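Local coordinates for bacterial leucyl aminopeptidase (Legionella pneumophila, PDB 6ESL), which probably removes N-terminal residues, leucine among them, from peptides as a secreted, zinc-dependent aminopeptidase of family M28, at residues B[264-267]-B[268-272]; B[337-341]-B[342-346]. All blocks are in the same frame, centred on the assembly; numbering follows the deposited sequence.

Interaction 1 (B[264-267]-B[268-272])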
# COMPACT_ATOMS: atom_id res chain seq x y z
N GLN B 264 -8.66 18.65 12.55
CA GLN B 264 -7.99 18.46 13.83
C GLN B 264 -8.98 18.67 14.97
O GLN B 264 -8.97 17.93 15.96
CB GLN B 264 -6.82 19.43 13.97
CG GLN B 264 -5.67 19.16 13.00
CD GLN B 264 -4.56 20.19 13.12
OE1 GLN B 264 -4.55 21.19 12.40
NE2 GLN B 264 -3.62 19.94 14.02
N HIS B 265 -9.84 19.68 14.85
CA HIS B 265 -10.83 19.93 15.88
C HIS B 265 -11.79 18.75 15.98
O HIS B 265 -12.15 18.32 17.08
CB HIS B 265 -11.60 21.21 15.58
CG HIS B 265 -10.95 22.45 16.10
ND1 HIS B 265 -9.98 23.13 15.39
CD2 HIS B 265 -11.12 23.14 17.25
CE1 HIS B 265 -9.58 24.18 16.09
NE2 HIS B 265 -10.26 24.21 17.22
N VAL B 266 -12.20 18.22 14.83
CA VAL B 266 -13.11 17.08 14.79
C VAL B 266 -12.50 15.82 15.39
O VAL B 266 -13.17 15.09 16.12
CB VAL B 266 -13.57 16.79 13.35
CG1 VAL B 266 -14.46 15.56 13.32
CG2 VAL B 266 -14.29 17.99 12.76
N VAL B 267 -11.24 15.56 15.07
CA VAL B 267 -10.54 14.39 15.57
C VAL B 267 -10.41 14.46 17.09
O VAL B 267 -10.57 13.46 17.79
CB VAL B 267 -9.14 14.25 14.95
CG1 VAL B 267 -8.41 13.06 15.54
CG2 VAL B 267 -9.24 14.12 13.44
N GLN B 268 -10.11 15.65 17.58
CA GLN B 268 -9.96 15.90 18.98
C GLN B 268 -11.31 15.77 19.69
O GLN B 268 -11.36 15.20 20.77
CB GLN B 268 -9.36 17.29 19.25
CG GLN B 268 -8.78 17.42 20.65
CD GLN B 268 -8.04 18.76 20.90
OE1 GLN B 268 -8.29 19.46 21.86
NE2 GLN B 268 -7.11 19.09 20.04
N HIS B 269 -12.37 16.29 19.08
CA HIS B 269 -13.71 16.16 19.57
C HIS B 269 -14.06 14.68 19.79
O HIS B 269 -14.59 14.34 20.88
CB HIS B 269 -14.74 16.82 18.67
CG HIS B 269 -16.14 16.78 19.21
ND1 HIS B 269 -16.97 15.69 19.02
CD2 HIS B 269 -16.83 17.66 19.98
CE1 HIS B 269 -18.13 15.91 19.63
NE2 HIS B 269 -18.08 17.10 20.19
N PHE B 270 -13.78 13.85 18.79
CA PHE B 270 -14.10 12.44 18.87
C PHE B 270 -13.27 11.72 19.94
O PHE B 270 -13.77 10.81 20.59
CB PHE B 270 -13.84 11.72 17.53
CG PHE B 270 -15.01 11.79 16.55
CD1 PHE B 270 -15.55 12.97 16.16
CD2 PHE B 270 -15.48 10.65 15.95
CE1 PHE B 270 -16.62 13.03 15.25
CE2 PHE B 270 -16.51 10.70 14.98
CZ PHE B 270 -17.07 11.89 14.63
N GLN B 271 -12.00 12.11 20.10
CA GLN B 271 -11.14 11.50 21.09
C GLN B 271 -11.62 11.86 22.53
O GLN B 271 -11.75 11.01 23.36
CB GLN B 271 -9.74 11.96 20.84
CG GLN B 271 -8.75 11.29 21.70
CD GLN B 271 -7.28 11.63 21.34
OE1 GLN B 271 -6.91 12.35 20.32
NE2 GLN B 271 -6.39 11.09 22.21
N GLU B 272 -11.96 13.12 22.77
CA GLU B 272 -12.41 13.61 24.04
C GLU B 272 -13.80 13.11 24.43
O GLU B 272 -14.07 13.02 25.63
CB GLU B 272 -12.45 15.12 24.04
CG GLU B 272 -11.10 15.79 24.01
CD GLU B 272 -11.21 17.28 23.65
OE1 GLU B 272 -12.30 17.76 23.19
OE2 GLU B 272 -10.18 17.95 23.83
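V266 and F270 meet one turn apart on the buried side of helix 261-272. Their side chains run alongside each other, and the CG1 methyl of V266 lies 3.8 Å from CE1 of the F270 ring. V266 holds that methyl anti to its own backbone N, whereas F270 has CG anti to its carbonyl carbon (chi1 -86°), which brings the CE1 edge of the ring alongside the methyl.

The polar part is the regular i to i+4 ladder of an alpha helix. Q268 N donates to Q264 O, H269 N to H265 O, F270 N to V266 O and Q271 N to V267 O, all at 2.9-3.0 Å. All four are moderately straight, with N-H...O angles of 150-159°, so the backbone here is evenly wound and these four amides are satisfied internally.

Outward from the ladder, V266 rests on I251 and Y253 of strand 248-253, and F270 meets the rings of Y249 and W339 edge-to-face. H265 and H269 touch V181 of strand 176-183, H265 also stacking on H77 of the second subunit. V267 touches S338 and W339, so helix 261-272 packs on the mixed sheet with helix 336-340 at its flank.

Interaction 2 (B[337-341]-B[342-346])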
# COMPACT_ATOMS: atom_id res chain seq x y z
N ALA B 337 -5.27 13.20 6.83
CA ALA B 337 -4.04 13.19 7.61
C ALA B 337 -4.27 13.35 9.09
O ALA B 337 -3.51 12.83 9.91
CB ALA B 337 -3.04 14.23 7.08
N SER B 338 -5.26 14.19 9.43
CA SER B 338 -5.68 14.37 10.78
C SER B 338 -6.07 13.09 11.52
O SER B 338 -5.66 12.92 12.70
CB SER B 338 -6.75 15.47 10.88
OG SER B 338 -6.26 16.68 10.27
N TRP B 339 -6.76 12.20 10.81
CA TRP B 339 -7.14 10.89 11.31
C TRP B 339 -5.94 9.94 11.36
O TRP B 339 -5.67 9.26 12.41
CB TRP B 339 -8.28 10.31 10.49
CG TRP B 339 -9.52 11.06 10.53
CD1 TRP B 339 -9.97 11.96 9.58
CD2 TRP B 339 -10.54 11.08 11.59
NE1 TRP B 339 -11.15 12.50 9.97
CE2 TRP B 339 -11.54 11.97 11.19
CE3 TRP B 339 -10.71 10.39 12.77
CZ2 TRP B 339 -12.65 12.20 11.94
CZ3 TRP B 339 -11.88 10.64 13.53
CH2 TRP B 339 -12.80 11.51 13.11
N ASN B 340 -5.17 9.98 10.30
CA ASN B 340 -4.01 9.09 10.18
C ASN B 340 -3.00 9.32 11.33
O ASN B 340 -2.31 8.35 11.79
CB ASN B 340 -3.33 9.28 8.86
CG ASN B 340 -2.11 8.38 8.68
OD1 ASN B 340 -1.00 8.87 8.66
ND2 ASN B 340 -2.34 7.07 8.39
N GLU B 341 -2.81 10.58 11.67
CA GLU B 341 -1.92 10.93 12.81
C GLU B 341 -2.34 10.31 14.10
O GLU B 341 -1.50 10.14 14.92
CB GLU B 341 -1.85 12.43 13.08
CG GLU B 341 -0.76 13.09 12.26
CD GLU B 341 -0.62 14.62 12.45
OE1 GLU B 341 -0.08 15.26 11.46
OE2 GLU B 341 -1.08 15.17 13.53
N GLU B 342 -3.60 10.03 14.34
CA GLU B 342 -4.05 9.37 15.56
C GLU B 342 -4.25 7.88 15.33
O GLU B 342 -5.01 7.26 16.05
CB GLU B 342 -5.36 9.99 16.04
CG GLU B 342 -5.23 11.50 16.29
CD GLU B 342 -4.35 11.83 17.46
OE1 GLU B 342 -4.67 11.37 18.54
OE2 GLU B 342 -3.36 12.60 17.31
N ASP B 343 -3.57 7.32 14.33
CA ASP B 343 -3.68 5.92 13.92
C ASP B 343 -5.08 5.43 13.68
O ASP B 343 -5.39 4.33 13.99
CB ASP B 343 -2.99 5.03 14.96
CG ASP B 343 -1.53 5.29 15.03
OD1 ASP B 343 -0.81 5.21 14.02
OD2 ASP B 343 -1.08 5.65 16.11
N ILE B 344 -5.96 6.26 13.15
CA ILE B 344 -7.28 5.81 12.76
C ILE B 344 -7.16 5.54 11.25
O ILE B 344 -6.66 6.40 10.55
CB ILE B 344 -8.32 6.87 13.12
CG1 ILE B 344 -8.48 6.89 14.68
CG2 ILE B 344 -9.63 6.56 12.46
CD1 ILE B 344 -9.22 8.10 15.26
N PRO B 345 -7.58 4.34 10.76
CA PRO B 345 -7.43 4.01 9.35
C PRO B 345 -8.17 5.02 8.42
O PRO B 345 -9.33 5.27 8.65
CB PRO B 345 -8.03 2.60 9.27
CG PRO B 345 -7.74 2.00 10.62
CD PRO B 345 -8.13 3.18 11.49
N ALA B 346 -7.45 5.60 7.46
CA ALA B 346 -7.94 6.67 6.64
C ALA B 346 -7.41 6.56 5.25
O ALA B 346 -6.26 6.10 5.02
CB ALA B 346 -7.58 8.02 7.24
O HOH W 1 -4.74 5.80 8.68
O HOH W 2 -1.41 8.06 17.41
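W339 O is gripped by two backbone amides at once: E342 N at 2.9 Å and I344 N at 3.1 Å. They reach the oxygen from opposite faces of its carbonyl plane, and the I344 bond is the straighter of the two (164° against 137°). Beside them D343 N donates to N340 O at 3.0 Å, closing a type I turn from N340 to D343. With D343 at positive phi as the C-prime residue, the 6→1 bond of I344 and the 5→2 bond of D343 make a Schellman motif that ends helix 336-340.

Once the chain has reversed, its apolar side chains fold back on the helix. I344 crosses the indole obliquely, placing CD1 at the ring edge, in its plane, 3.7 Å from W339 CE3. A346 CB lies 4.0 Å from W339 CB.

Further out, one water accepts from N340 ND2 (2.7 Å) and donates to I344 O; with CG anti to the backbone N (chi1 180°), the N340 amide extends to this water. A second water joins E341 O to D343 OD2. The indole is anchored by NE1 to Y253 OH and packs on V277 and V280 of strand 277-282.

Backbone bonds thus satisfy the carbonyls of W339 and N340, while a water links the N340 amide to I344 O and, weakly, to A346 N at the start of strand 346-350.

How the interactions relate
Interaction 1 precedes interaction 2 in the chain, and their centres lie 11 Å apart. The two meet where helix 261-272 packs on helix 336-340: V267 CG2 comes within 3.8 Å of W339 CD2, V267 CG1 within 3.6 Å of E342 CG, and Q264 CG within 3.7 Å of S338 OG. The last is packing, since S338 OG is hydrogen-bonded to S263 OG of helix 261-272. One valine therefore touches both helix 336-340 and the loop that follows. H209, D222, E257 and D284 help to bind the two zinc ions; the side chains of Q264 and S338 are about 14 and 12 Å from a zinc ion. Neither contact supplies a zinc ligand, and both lie beyond the first shell of the metal site.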